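Local coordinates for protein 1,3-1,4-beta-glucanase (Hordeum vulgare, PDB 1AQ0) that hydrolyses mixed-linkage 1,3-1,4-beta-D-glucans, acting as a 4-glucanohydrolase of glycosyl hydrolase family 17, at residues Met7-Leu12 against Asn279-Asp284; Pro13-Val18 against Gln37-Ala42; Ile48-Gly53 against Pro81-Arg86; Asn101-Met106 against Gly152-Phe157; Gly141-Glu146 against Thr216-His221. One frame throughout, in Å; residues are numbered along the deposited sequence.

Contact 1: residues Met7-Leu12 against Asn279-Asp284; sequences MSANNL and NENQKD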
# COMPACT_ATOMS: atom_id res chain seq x y z
N MET A 7 -10.69 -29.13 10.98
CA MET A 7 -11.11 -30.53 10.96
C MET A 7 -11.28 -31.19 12.34
O MET A 7 -11.24 -32.41 12.44
CB MET A 7 -10.13 -31.35 10.11
CG MET A 7 -10.03 -30.91 8.66
SD MET A 7 -8.73 -31.80 7.78
CE MET A 7 -8.69 -30.93 6.24
N SER A 8 -11.49 -30.40 13.39
CA SER A 8 -11.67 -30.97 14.72
C SER A 8 -13.13 -31.38 14.91
O SER A 8 -13.87 -30.79 15.69
CB SER A 8 -11.26 -29.96 15.80
OG SER A 8 -9.93 -29.51 15.60
N ALA A 9 -13.53 -32.42 14.18
CA ALA A 9 -14.89 -32.91 14.24
C ALA A 9 -14.90 -34.34 13.70
O ALA A 9 -13.99 -34.74 12.99
CB ALA A 9 -15.81 -32.02 13.40
N ASN A 10 -15.96 -35.08 14.01
CA ASN A 10 -16.07 -36.46 13.57
C ASN A 10 -17.21 -36.71 12.60
O ASN A 10 -17.51 -37.86 12.28
CB ASN A 10 -16.24 -37.38 14.79
CG ASN A 10 -17.47 -37.04 15.61
OD1 ASN A 10 -18.43 -36.45 15.12
ND2 ASN A 10 -17.44 -37.41 16.89
N ASN A 11 -17.83 -35.64 12.10
CA ASN A 11 -18.96 -35.78 11.19
C ASN A 11 -18.91 -34.86 9.97
O ASN A 11 -19.95 -34.53 9.40
CB ASN A 11 -20.27 -35.53 11.96
CG ASN A 11 -20.32 -34.14 12.60
OD1 ASN A 11 -19.33 -33.40 12.58
ND2 ASN A 11 -21.46 -33.80 13.18
N LEU A 12 -17.72 -34.46 9.56
CA LEU A 12 -17.59 -33.58 8.40
C LEU A 12 -17.64 -34.35 7.08
O LEU A 12 -17.41 -35.57 7.06
CB LEU A 12 -16.29 -32.77 8.47
CG LEU A 12 -16.07 -31.90 9.71
CD1 LEU A 12 -14.82 -31.06 9.51
CD2 LEU A 12 -17.27 -31.01 9.95
N ASN A 279 -18.93 -26.09 11.58
CA ASN A 279 -19.02 -26.09 13.03
C ASN A 279 -18.20 -27.34 13.37
O ASN A 279 -18.28 -28.35 12.67
CB ASN A 279 -20.48 -26.29 13.48
CG ASN A 279 -21.27 -24.99 13.54
OD1 ASN A 279 -20.71 -23.90 13.52
ND2 ASN A 279 -22.59 -25.12 13.62
N GLU A 280 -17.38 -27.27 14.41
CA GLU A 280 -16.55 -28.41 14.77
C GLU A 280 -16.93 -28.95 16.13
O GLU A 280 -16.69 -28.32 17.16
CB GLU A 280 -15.08 -27.99 14.72
CG GLU A 280 -14.61 -27.70 13.31
CD GLU A 280 -13.27 -27.03 13.26
OE1 GLU A 280 -12.29 -27.63 13.75
OE2 GLU A 280 -13.19 -25.91 12.73
N ASN A 281 -17.54 -30.14 16.13
CA ASN A 281 -18.01 -30.77 17.36
C ASN A 281 -16.98 -31.30 18.35
O ASN A 281 -17.33 -31.67 19.47
CB ASN A 281 -19.07 -31.84 17.06
CG ASN A 281 -18.51 -33.06 16.36
OD1 ASN A 281 -17.34 -33.12 16.01
ND2 ASN A 281 -19.36 -34.05 16.14
N GLN A 282 -15.71 -31.34 17.97
CA GLN A 282 -14.68 -31.82 18.88
C GLN A 282 -13.88 -30.69 19.50
O GLN A 282 -12.74 -30.89 19.93
CB GLN A 282 -13.77 -32.86 18.22
CG GLN A 282 -14.48 -34.17 17.98
CD GLN A 282 -13.59 -35.23 17.39
OE1 GLN A 282 -13.90 -36.42 17.45
NE2 GLN A 282 -12.47 -34.82 16.79
N LYS A 283 -14.45 -29.50 19.48
CA LYS A 283 -13.82 -28.34 20.10
C LYS A 283 -14.51 -28.16 21.45
O LYS A 283 -15.43 -28.91 21.78
CB LYS A 283 -13.98 -27.10 19.23
CG LYS A 283 -12.91 -26.96 18.17
CD LYS A 283 -13.14 -25.71 17.34
CE LYS A 283 -11.92 -25.35 16.52
NZ LYS A 283 -10.81 -24.85 17.38
N ASP A 284 -14.06 -27.19 22.24
CA ASP A 284 -14.67 -26.93 23.55
C ASP A 284 -16.14 -26.54 23.41
O ASP A 284 -16.53 -25.91 22.42
CB ASP A 284 -13.93 -25.81 24.29
CG ASP A 284 -12.53 -26.21 24.73
OD1 ASP A 284 -12.31 -27.40 25.08
OD2 ASP A 284 -11.65 -25.33 24.75
O HOH W 1 -9.73 -26.68 13.90
O HOH W 2 -18.98 -30.80 13.68
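E280 OE1 is gripped by two donors: the backbone N of S8 at 2.9 Å and a water at 2.7 Å. The S8 bond meets the anti side of this buried carboxylate and is tilted 35° out of its plane. S8 is held a second time through its O, which receives the N of Q282 at 3.0 Å.

The amide of N281 makes a comparable double hold on N10. Its OD1 accepts the backbone N of N10 at 3.1 Å, in the carbonyl plane and on a lone pair, while its ND2 gives a nearly straight bond (171°) to N10 OD1 at 2.8 Å. N10 OD1 lies close to the amide plane of N281, whereas ND2 approaches from above the carbonyl plane of N10, the two amides standing almost perpendicular. A chi1 of 69° in N281 turns its amide to N10. The same OD1 presses on A9, 3.0 Å from its CA, and the amide of N11 lies nearly parallel to that of N281. Another water joins N11 OD1, N279 O and N281 N.

The type I turn from E280 to K283 is thus pinned to the loop that leads from strand 2-4 to helix 15-25. The turn itself belongs to the loop following strand 273-274, so the contact fastens together loops after the first and last strands of the TIM barrel.

Contact 2: residues Pro13-Val18 against Gln37-Ala42; sequences PAASTV and QAALQA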
# COMPACT_ATOMS: atom_id res chain seq x y z
N PRO A 13 -18.01 -33.67 5.98
CA PRO A 13 -18.08 -34.29 4.66
C PRO A 13 -16.68 -34.69 4.21
O PRO A 13 -15.69 -34.19 4.74
CB PRO A 13 -18.62 -33.16 3.78
CG PRO A 13 -19.42 -32.35 4.72
CD PRO A 13 -18.54 -32.29 5.94
N ALA A 14 -16.61 -35.60 3.24
CA ALA A 14 -15.33 -36.04 2.70
C ALA A 14 -14.63 -34.81 2.10
O ALA A 14 -15.29 -33.88 1.63
CB ALA A 14 -15.55 -37.11 1.65
N ALA A 15 -13.30 -34.83 2.07
CA ALA A 15 -12.52 -33.71 1.55
C ALA A 15 -12.89 -33.29 0.13
O ALA A 15 -12.95 -32.09 -0.16
CB ALA A 15 -11.03 -34.01 1.65
N SER A 16 -13.18 -34.25 -0.74
CA SER A 16 -13.55 -33.95 -2.12
C SER A 16 -14.87 -33.18 -2.21
O SER A 16 -15.07 -32.37 -3.12
CB SER A 16 -13.63 -35.23 -2.95
OG SER A 16 -14.36 -36.22 -2.25
N THR A 17 -15.77 -33.44 -1.28
CA THR A 17 -17.06 -32.75 -1.24
C THR A 17 -16.83 -31.32 -0.74
O THR A 17 -17.42 -30.37 -1.26
CB THR A 17 -18.03 -33.48 -0.29
OG1 THR A 17 -18.20 -34.83 -0.76
CG2 THR A 17 -19.37 -32.78 -0.24
N VAL A 18 -15.94 -31.17 0.24
CA VAL A 18 -15.64 -29.86 0.79
C VAL A 18 -15.03 -28.98 -0.31
O VAL A 18 -15.43 -27.83 -0.48
CB VAL A 18 -14.68 -29.95 2.00
CG1 VAL A 18 -14.38 -28.55 2.55
CG2 VAL A 18 -15.31 -30.81 3.09
N GLN A 37 -3.63 -35.23 3.89
CA GLN A 37 -3.51 -35.93 2.63
C GLN A 37 -4.77 -35.98 1.78
O GLN A 37 -4.70 -35.78 0.58
CB GLN A 37 -2.98 -37.35 2.87
CG GLN A 37 -1.58 -37.36 3.47
CD GLN A 37 -1.27 -38.63 4.23
OE1 GLN A 37 -1.51 -38.72 5.44
NE2 GLN A 37 -0.72 -39.63 3.53
N ALA A 38 -5.91 -36.25 2.40
CA ALA A 38 -7.17 -36.31 1.66
C ALA A 38 -7.48 -34.94 1.04
O ALA A 38 -7.87 -34.84 -0.13
CB ALA A 38 -8.29 -36.73 2.60
N ALA A 39 -7.28 -33.89 1.83
CA ALA A 39 -7.53 -32.53 1.37
C ALA A 39 -6.56 -32.11 0.27
O ALA A 39 -6.99 -31.55 -0.75
CB ALA A 39 -7.46 -31.55 2.53
N LEU A 40 -5.27 -32.37 0.45
CA LEU A 40 -4.28 -32.00 -0.55
C LEU A 40 -4.48 -32.74 -1.87
O LEU A 40 -4.27 -32.18 -2.94
CB LEU A 40 -2.86 -32.19 -0.01
CG LEU A 40 -2.48 -31.21 1.10
CD1 LEU A 40 -1.11 -31.53 1.65
CD2 LEU A 40 -2.51 -29.79 0.56
N GLN A 41 -4.96 -33.98 -1.79
CA GLN A 41 -5.22 -34.77 -2.99
C GLN A 41 -6.43 -34.19 -3.73
O GLN A 41 -6.40 -34.03 -4.95
CB GLN A 41 -5.44 -36.25 -2.61
CG GLN A 41 -4.15 -36.99 -2.21
CD GLN A 41 -4.37 -38.26 -1.39
OE1 GLN A 41 -5.29 -39.04 -1.66
NE2 GLN A 41 -3.52 -38.48 -0.38
N ALA A 42 -7.45 -33.81 -2.97
CA ALA A 42 -8.68 -33.25 -3.53
C ALA A 42 -8.61 -31.81 -4.06
O ALA A 42 -9.35 -31.45 -4.98
CB ALA A 42 -9.80 -33.37 -2.51
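A15 puts its CB against the backbone of helix 37-43, 3.7 Å from the carbonyl C of A38, with the methyl of A38 beside it at 4.0 Å between the two CB atoms. From there the same CB reaches the methyl of A39, CB to CB 4.4 Å, and that of A42 at a like separation. One methyl therefore meets three alanines, A38 and A39 on one turn of the opposing helix and A42 on the next. The return contact comes from A42, whose CB rests 3.8 Å from the CA of S16 and nearly as close to the N of S16. Each helix thus sends one methyl directly at the other: A15, just after the N-cap residue of helix 15-25, and A42, from near the end of helix 37-43.

The short side chains permit a close approach of main chains, with the CA atoms of A15 and A39 only 5.1 Å apart, and those of S16 and A42 equally near. Behind the contact, A39 also packs on L32 of strand 29-32, while T17 touches M298 and V18 touches Y5.

Alanine methyls have no torsion to adjust and no polar group to pair. The interface consequently depends on van der Waals fit and on the exclusion of a modest 143 Å² of surface, without directional bonds between the segments.

Contact 3: residues Ile48-Gly53 against Pro81-Arg86; sequences INVVVG and PKVSFR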
# COMPACT_ATOMS: atom_id res chain seq x y z
N ILE A 48 -7.74 -23.37 -6.43
CA ILE A 48 -7.92 -22.82 -5.09
C ILE A 48 -6.54 -22.65 -4.46
O ILE A 48 -5.73 -23.57 -4.47
CB ILE A 48 -8.80 -23.74 -4.21
CG1 ILE A 48 -10.20 -23.86 -4.82
CG2 ILE A 48 -8.91 -23.20 -2.78
CD1 ILE A 48 -11.07 -24.89 -4.17
N ASN A 49 -6.26 -21.45 -3.96
CA ASN A 49 -4.98 -21.18 -3.32
C ASN A 49 -4.97 -21.85 -1.96
O ASN A 49 -5.96 -21.81 -1.23
CB ASN A 49 -4.75 -19.67 -3.17
CG ASN A 49 -4.72 -18.96 -4.50
OD1 ASN A 49 -3.93 -19.30 -5.38
ND2 ASN A 49 -5.59 -17.98 -4.66
N VAL A 50 -3.84 -22.44 -1.60
CA VAL A 50 -3.73 -23.16 -0.34
C VAL A 50 -2.66 -22.66 0.60
O VAL A 50 -1.53 -22.40 0.19
CB VAL A 50 -3.47 -24.69 -0.58
CG1 VAL A 50 -3.27 -25.43 0.75
CG2 VAL A 50 -4.62 -25.32 -1.36
N VAL A 51 -3.05 -22.46 1.85
CA VAL A 51 -2.12 -22.08 2.91
C VAL A 51 -2.03 -23.39 3.72
O VAL A 51 -3.04 -23.87 4.22
CB VAL A 51 -2.69 -20.97 3.82
CG1 VAL A 51 -1.78 -20.76 5.03
CG2 VAL A 51 -2.82 -19.68 3.04
N VAL A 52 -0.85 -24.00 3.76
CA VAL A 52 -0.70 -25.25 4.49
C VAL A 52 0.13 -25.02 5.75
O VAL A 52 1.15 -24.33 5.73
CB VAL A 52 -0.06 -26.36 3.61
CG1 VAL A 52 1.33 -25.96 3.14
CG2 VAL A 52 -0.01 -27.68 4.38
N GLY A 53 -0.35 -25.55 6.87
CA GLY A 53 0.38 -25.35 8.10
C GLY A 53 1.21 -26.53 8.54
O GLY A 53 0.99 -27.67 8.12
N PRO A 81 2.22 -31.60 -6.82
CA PRO A 81 2.52 -30.61 -7.86
C PRO A 81 1.31 -29.88 -8.45
O PRO A 81 1.47 -28.82 -9.04
CB PRO A 81 3.26 -31.44 -8.91
CG PRO A 81 2.63 -32.78 -8.78
CD PRO A 81 2.57 -32.96 -7.28
N LYS A 82 0.12 -30.45 -8.31
CA LYS A 82 -1.09 -29.83 -8.85
C LYS A 82 -1.75 -28.84 -7.87
O LYS A 82 -2.76 -28.22 -8.20
CB LYS A 82 -2.11 -30.89 -9.24
CG LYS A 82 -1.59 -31.93 -10.21
CD LYS A 82 -2.64 -32.98 -10.50
CE LYS A 82 -2.11 -34.01 -11.48
NZ LYS A 82 -3.20 -34.88 -12.00
N VAL A 83 -1.21 -28.73 -6.66
CA VAL A 83 -1.77 -27.81 -5.67
C VAL A 83 -1.17 -26.42 -5.77
O VAL A 83 0.05 -26.26 -5.87
CB VAL A 83 -1.59 -28.35 -4.22
CG1 VAL A 83 -2.13 -27.34 -3.20
CG2 VAL A 83 -2.29 -29.68 -4.06
N SER A 84 -2.02 -25.40 -5.74
CA SER A 84 -1.57 -24.02 -5.81
C SER A 84 -1.20 -23.51 -4.42
O SER A 84 -1.98 -22.81 -3.78
CB SER A 84 -2.67 -23.14 -6.41
OG SER A 84 -3.07 -23.63 -7.67
N PHE A 85 -0.04 -23.92 -3.93
CA PHE A 85 0.43 -23.50 -2.62
C PHE A 85 0.77 -22.02 -2.64
O PHE A 85 1.40 -21.53 -3.58
CB PHE A 85 1.67 -24.29 -2.20
CG PHE A 85 1.38 -25.72 -1.84
CD1 PHE A 85 0.70 -26.03 -0.67
CD2 PHE A 85 1.81 -26.75 -2.66
CE1 PHE A 85 0.45 -27.36 -0.32
CE2 PHE A 85 1.57 -28.09 -2.32
CZ PHE A 85 0.89 -28.39 -1.15
N ARG A 86 0.35 -21.31 -1.60
CA ARG A 86 0.60 -19.89 -1.49
C ARG A 86 1.58 -19.65 -0.34
O ARG A 86 2.63 -19.04 -0.54
CB ARG A 86 -0.72 -19.15 -1.27
CG ARG A 86 -0.65 -17.64 -1.31
CD ARG A 86 -2.03 -17.09 -1.60
NE ARG A 86 -2.11 -15.64 -1.41
CZ ARG A 86 -1.41 -14.74 -2.10
NH1 ARG A 86 -0.55 -15.13 -3.03
NH2 ARG A 86 -1.60 -13.45 -1.86
O HOH W 3 -4.90 -26.06 -5.60
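A chi1 of 176° in V50 leaves CG2 beside the backbone N, where it meets CG1 of V83 at 3.7 Å. V83 adopts nearly the same torsion (chi1 178°), and its CG1 also lies over the centre of the F85 ring. The ring is in turn carried toward V52, whose CG1 comes within 3.8 Å of F85 CE1. The result is an unbroken apolar run from V50 through V83 and F85 to V52.

The main chains meet in parallel register, V50 opposite F85. V50 uses both its N and its O: the N donates to S84 O at 2.9 Å, and the O receives the N of R86 at 2.8 Å, the second bond being the straighter at 163°. This is the usual parallel pattern, in which one residue bonds to the neighbours of its partner. One step before the V50-F85 pair, a water joins the two chains, giving a hydrogen to I48 O and accepting one from S84 N at 3.0 Å. R86 extends past N49, its CD 4.1 Å from N49 CB, and its NE forms a salt bridge with E271.

Strands 49-54 and 84-92 are adjacent in the parallel barrel sheet, and strand 29-32 lies on the other side of 49-54. V43 of helix 37-43 packs on V50 and V83, while I77 of helix 66-78 covers V52 and F85, so the apolar row faces the outer helices.

Contact 4: residues Asn101-Met106 against Gly152-Phe157; sequences NLVPAM and GPVVQF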
# COMPACT_ATOMS: atom_id res chain seq x y z
N ASN A 101 11.84 -22.14 18.94
CA ASN A 101 12.00 -22.98 17.76
C ASN A 101 11.38 -22.38 16.50
O ASN A 101 11.59 -22.89 15.39
CB ASN A 101 11.36 -24.35 17.99
CG ASN A 101 12.07 -25.16 19.04
OD1 ASN A 101 13.30 -25.17 19.11
ND2 ASN A 101 11.31 -25.87 19.86
N LEU A 102 10.64 -21.30 16.67
CA LEU A 102 9.95 -20.63 15.57
C LEU A 102 10.84 -20.20 14.41
O LEU A 102 10.70 -20.71 13.30
CB LEU A 102 9.16 -19.44 16.13
CG LEU A 102 7.81 -19.05 15.53
CD1 LEU A 102 6.95 -20.28 15.25
CD2 LEU A 102 7.11 -18.12 16.51
N VAL A 103 11.76 -19.28 14.65
CA VAL A 103 12.64 -18.82 13.57
C VAL A 103 13.49 -19.94 12.97
O VAL A 103 13.58 -20.06 11.75
CB VAL A 103 13.52 -17.62 14.01
CG1 VAL A 103 14.46 -17.21 12.89
CG2 VAL A 103 12.63 -16.45 14.39
N PRO A 104 14.10 -20.80 13.81
CA PRO A 104 14.92 -21.89 13.26
C PRO A 104 14.09 -22.78 12.31
O PRO A 104 14.54 -23.12 11.22
CB PRO A 104 15.33 -22.66 14.51
CG PRO A 104 15.46 -21.58 15.53
CD PRO A 104 14.23 -20.75 15.28
N ALA A 105 12.87 -23.11 12.73
CA ALA A 105 11.99 -23.95 11.92
C ALA A 105 11.62 -23.25 10.61
O ALA A 105 11.62 -23.88 9.55
CB ALA A 105 10.74 -24.31 12.71
N MET A 106 11.31 -21.96 10.67
CA MET A 106 10.95 -21.21 9.47
C MET A 106 12.13 -21.14 8.51
O MET A 106 11.95 -21.30 7.30
CB MET A 106 10.47 -19.80 9.82
CG MET A 106 9.12 -19.73 10.52
SD MET A 106 8.52 -18.02 10.70
CE MET A 106 9.08 -17.62 12.28
N GLY A 152 10.56 -9.95 17.68
CA GLY A 152 11.62 -9.18 17.04
C GLY A 152 12.26 -9.99 15.93
O GLY A 152 12.24 -9.60 14.77
N PRO A 153 12.86 -11.15 16.27
CA PRO A 153 13.51 -12.04 15.31
C PRO A 153 12.55 -12.56 14.22
O PRO A 153 12.95 -12.73 13.07
CB PRO A 153 14.00 -13.19 16.19
CG PRO A 153 14.32 -12.49 17.47
CD PRO A 153 13.14 -11.57 17.66
N VAL A 154 11.30 -12.83 14.59
CA VAL A 154 10.30 -13.31 13.63
C VAL A 154 10.04 -12.25 12.55
O VAL A 154 10.17 -12.52 11.36
CB VAL A 154 8.96 -13.68 14.34
CG1 VAL A 154 7.83 -13.85 13.33
CG2 VAL A 154 9.14 -14.96 15.15
N VAL A 155 9.71 -11.04 12.99
CA VAL A 155 9.44 -9.92 12.08
C VAL A 155 10.66 -9.64 11.20
O VAL A 155 10.53 -9.40 9.99
CB VAL A 155 9.02 -8.65 12.87
CG1 VAL A 155 8.97 -7.45 11.96
CG2 VAL A 155 7.65 -8.87 13.52
N GLN A 156 11.85 -9.71 11.79
CA GLN A 156 13.10 -9.47 11.06
C GLN A 156 13.33 -10.54 9.99
O GLN A 156 13.78 -10.23 8.89
CB GLN A 156 14.28 -9.37 12.03
CG GLN A 156 14.24 -8.10 12.88
CD GLN A 156 15.05 -8.18 14.17
OE1 GLN A 156 15.96 -9.01 14.31
NE2 GLN A 156 14.73 -7.31 15.13
N PHE A 157 12.97 -11.78 10.30
CA PHE A 157 13.12 -12.87 9.34
C PHE A 157 12.16 -12.65 8.17
O PHE A 157 12.52 -12.82 7.01
CB PHE A 157 12.82 -14.23 10.00
CG PHE A 157 12.61 -15.37 9.03
CD1 PHE A 157 13.70 -16.02 8.45
CD2 PHE A 157 11.33 -15.76 8.66
CE1 PHE A 157 13.51 -17.05 7.53
CE2 PHE A 157 11.13 -16.79 7.74
CZ PHE A 157 12.22 -17.43 7.18
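Two helices on the outside of the TIM barrel, 102-115 and 145-161, run side by side here; the axes of the short segments 102-106 and 152-157 approach to 9.9 Å and lie 24° from parallel. Aliphatic packing engages the first turn of helix 102-115 and the middle of helix 145-161. V103 directs CG2 into the angle between P153 and V154, 4.0 Å from P153 CB and 3.9 Å from V154 CG2. The latter methyl is a shared one: L102 CD2 touches it, and M106 CE reaches it at 3.9 Å. V154 thereby sits among three side chains of the other helix, and it also touches T125 of strand 122-128.

The aromatic contribution comes from F157. A chi1 of 166° swings its ring across to M106, where it forms a Met-aromatic contact. The sulfur SD of M106 lies 5.0 Å from the ring centroid and oblique to it. Replacing F157 by alanine removes the ring and is likely to open a gap beside M106, leaving its thioether freer to turn.

V123 and V90 line the strand side of M106. The bend at chi3 (-94°) carries its CE toward V154 while its CB stays against the ring, 3.7 Å from F157 CE2.

Contact 5: residues Gly141-Glu146 against Thr216-His221; sequences GSFTGE and TAMGKH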
# COMPACT_ATOMS: atom_id res chain seq x y z
N GLY A 141 0.10 0.98 19.24
CA GLY A 141 0.19 -0.47 19.17
C GLY A 141 1.56 -1.04 19.48
O GLY A 141 2.57 -0.53 19.00
N SER A 142 1.59 -2.10 20.27
CA SER A 142 2.86 -2.74 20.62
C SER A 142 2.62 -4.13 21.17
O SER A 142 1.52 -4.44 21.63
CB SER A 142 3.62 -1.89 21.65
OG SER A 142 2.78 -1.60 22.75
N PHE A 143 3.62 -4.99 21.04
CA PHE A 143 3.54 -6.35 21.55
C PHE A 143 3.78 -6.34 23.05
O PHE A 143 4.27 -5.36 23.61
CB PHE A 143 4.59 -7.25 20.89
CG PHE A 143 4.44 -7.38 19.40
CD1 PHE A 143 3.23 -7.78 18.85
CD2 PHE A 143 5.51 -7.09 18.56
CE1 PHE A 143 3.08 -7.89 17.47
CE2 PHE A 143 5.37 -7.20 17.18
CZ PHE A 143 4.15 -7.60 16.63
N THR A 144 3.38 -7.43 23.71
CA THR A 144 3.59 -7.58 25.14
C THR A 144 5.09 -7.75 25.33
O THR A 144 5.80 -8.08 24.37
CB THR A 144 2.89 -8.84 25.67
OG1 THR A 144 3.35 -9.98 24.94
CG2 THR A 144 1.39 -8.72 25.52
N GLY A 145 5.57 -7.59 26.56
CA GLY A 145 6.99 -7.74 26.82
C GLY A 145 7.49 -9.12 26.43
O GLY A 145 8.53 -9.26 25.79
N GLU A 146 6.70 -10.13 26.78
CA GLU A 146 7.04 -11.52 26.47
C GLU A 146 7.05 -11.76 24.96
O GLU A 146 8.00 -12.35 24.43
CB GLU A 146 6.02 -12.47 27.12
CG GLU A 146 6.33 -13.95 26.86
CD GLU A 146 5.22 -14.89 27.33
OE1 GLU A 146 4.71 -14.70 28.46
OE2 GLU A 146 4.88 -15.83 26.57
N THR A 216 1.67 -1.08 13.49
CA THR A 216 2.50 -0.20 14.30
C THR A 216 3.51 -1.03 15.10
O THR A 216 4.71 -0.74 15.11
CB THR A 216 1.65 0.66 15.25
OG1 THR A 216 0.74 1.45 14.48
CG2 THR A 216 2.52 1.59 16.07
N ALA A 217 3.03 -2.11 15.71
CA ALA A 217 3.89 -2.98 16.50
C ALA A 217 5.02 -3.57 15.67
O ALA A 217 6.16 -3.63 16.12
CB ALA A 217 3.07 -4.08 17.13
N MET A 218 4.70 -4.00 14.45
CA MET A 218 5.69 -4.57 13.54
C MET A 218 6.73 -3.53 13.13
O MET A 218 7.92 -3.84 13.04
CB MET A 218 5.03 -5.12 12.28
CG MET A 218 4.33 -6.46 12.46
SD MET A 218 3.75 -7.12 10.88
CE MET A 218 2.26 -6.24 10.71
N GLY A 219 6.28 -2.30 12.88
CA GLY A 219 7.18 -1.23 12.48
C GLY A 219 8.22 -0.94 13.54
O GLY A 219 9.37 -0.64 13.22
N LYS A 220 7.82 -1.08 14.80
CA LYS A 220 8.71 -0.85 15.95
C LYS A 220 9.76 -1.95 16.11
O LYS A 220 10.64 -1.86 16.98
CB LYS A 220 7.89 -0.77 17.25
CG LYS A 220 6.98 0.43 17.37
CD LYS A 220 6.25 0.40 18.71
CE LYS A 220 5.26 1.54 18.83
NZ LYS A 220 4.47 1.45 20.09
N HIS A 221 9.66 -3.01 15.30
CA HIS A 221 10.61 -4.11 15.37
C HIS A 221 11.34 -4.36 14.06
O HIS A 221 11.88 -5.45 13.85
CB HIS A 221 9.92 -5.39 15.83
CG HIS A 221 9.61 -5.41 17.29
ND1 HIS A 221 10.46 -5.96 18.23
CD2 HIS A 221 8.54 -4.94 17.98
CE1 HIS A 221 9.93 -5.83 19.43
NE2 HIS A 221 8.76 -5.22 19.31
O HOH W 4 6.12 -3.77 19.80
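F143, in the short strand 142-143 that pairs antiparallel with strand 132-134, packs on barrel helix 206-219 through a CH-pi contact. The CB of A217 stands over the centre of the ring, 3.7 Å from its centroid and 12° off the normal. This is the tight part of the contact. The same methyl also touches S142 CA at 3.7 Å, and the CA atoms of S142 and A217 approach to 4.3 Å, a closeness that the small side chain of A217 allows. M218 adds its CG near F143 CZ, while L132 and M151 flank the ring beyond these segments. The imidazole of H221 is oblique to the phenyl, with planes 45° apart, and its CD2 comes in at the edge of the F143 ring, 3.8 Å from CD2 of that ring. With alanine at F143 the A217 methyl would probably lose its aromatic cover, and a gap would open between strand and helix.

The outer side is looser and polar. K220, exposed and extended beyond CG, reaches back so that its NZ donates to G141 O at 3.0 Å, from well above the carbonyl plane. T216 places CG2 beside the same oxygen at 3.6 Å, but its hydroxyl bonds to P138 O. A water also links the segments, accepting weakly from H221 NE2 and, at 3.0 Å, from F143 N.

In the fold
The five contacts sample the circumference of one TIM barrel. Contact 1 joins loops after its first and last strands; contacts 2 and 3, in series with each other, lie between its two segments along the chain. Contacts 1 and 2 meet where M7 CE packs on A39 CB at 4.0 Å. Contacts 2 and 3 touch where L40 CD2 of contact 2 lies 3.9 Å from F85 CE1 of contact 3. Across the molecule, contacts 4 and 5 both use helix 145-161, and G152 CA sits 3.6 Å from H221 ND1. Contacts 2 and 5 have centres about 38 Å apart. TIM-barrel active sites lie at the C-terminal ends of the strands, and contact 1, made by loops following strands, is consistent with a place on that end.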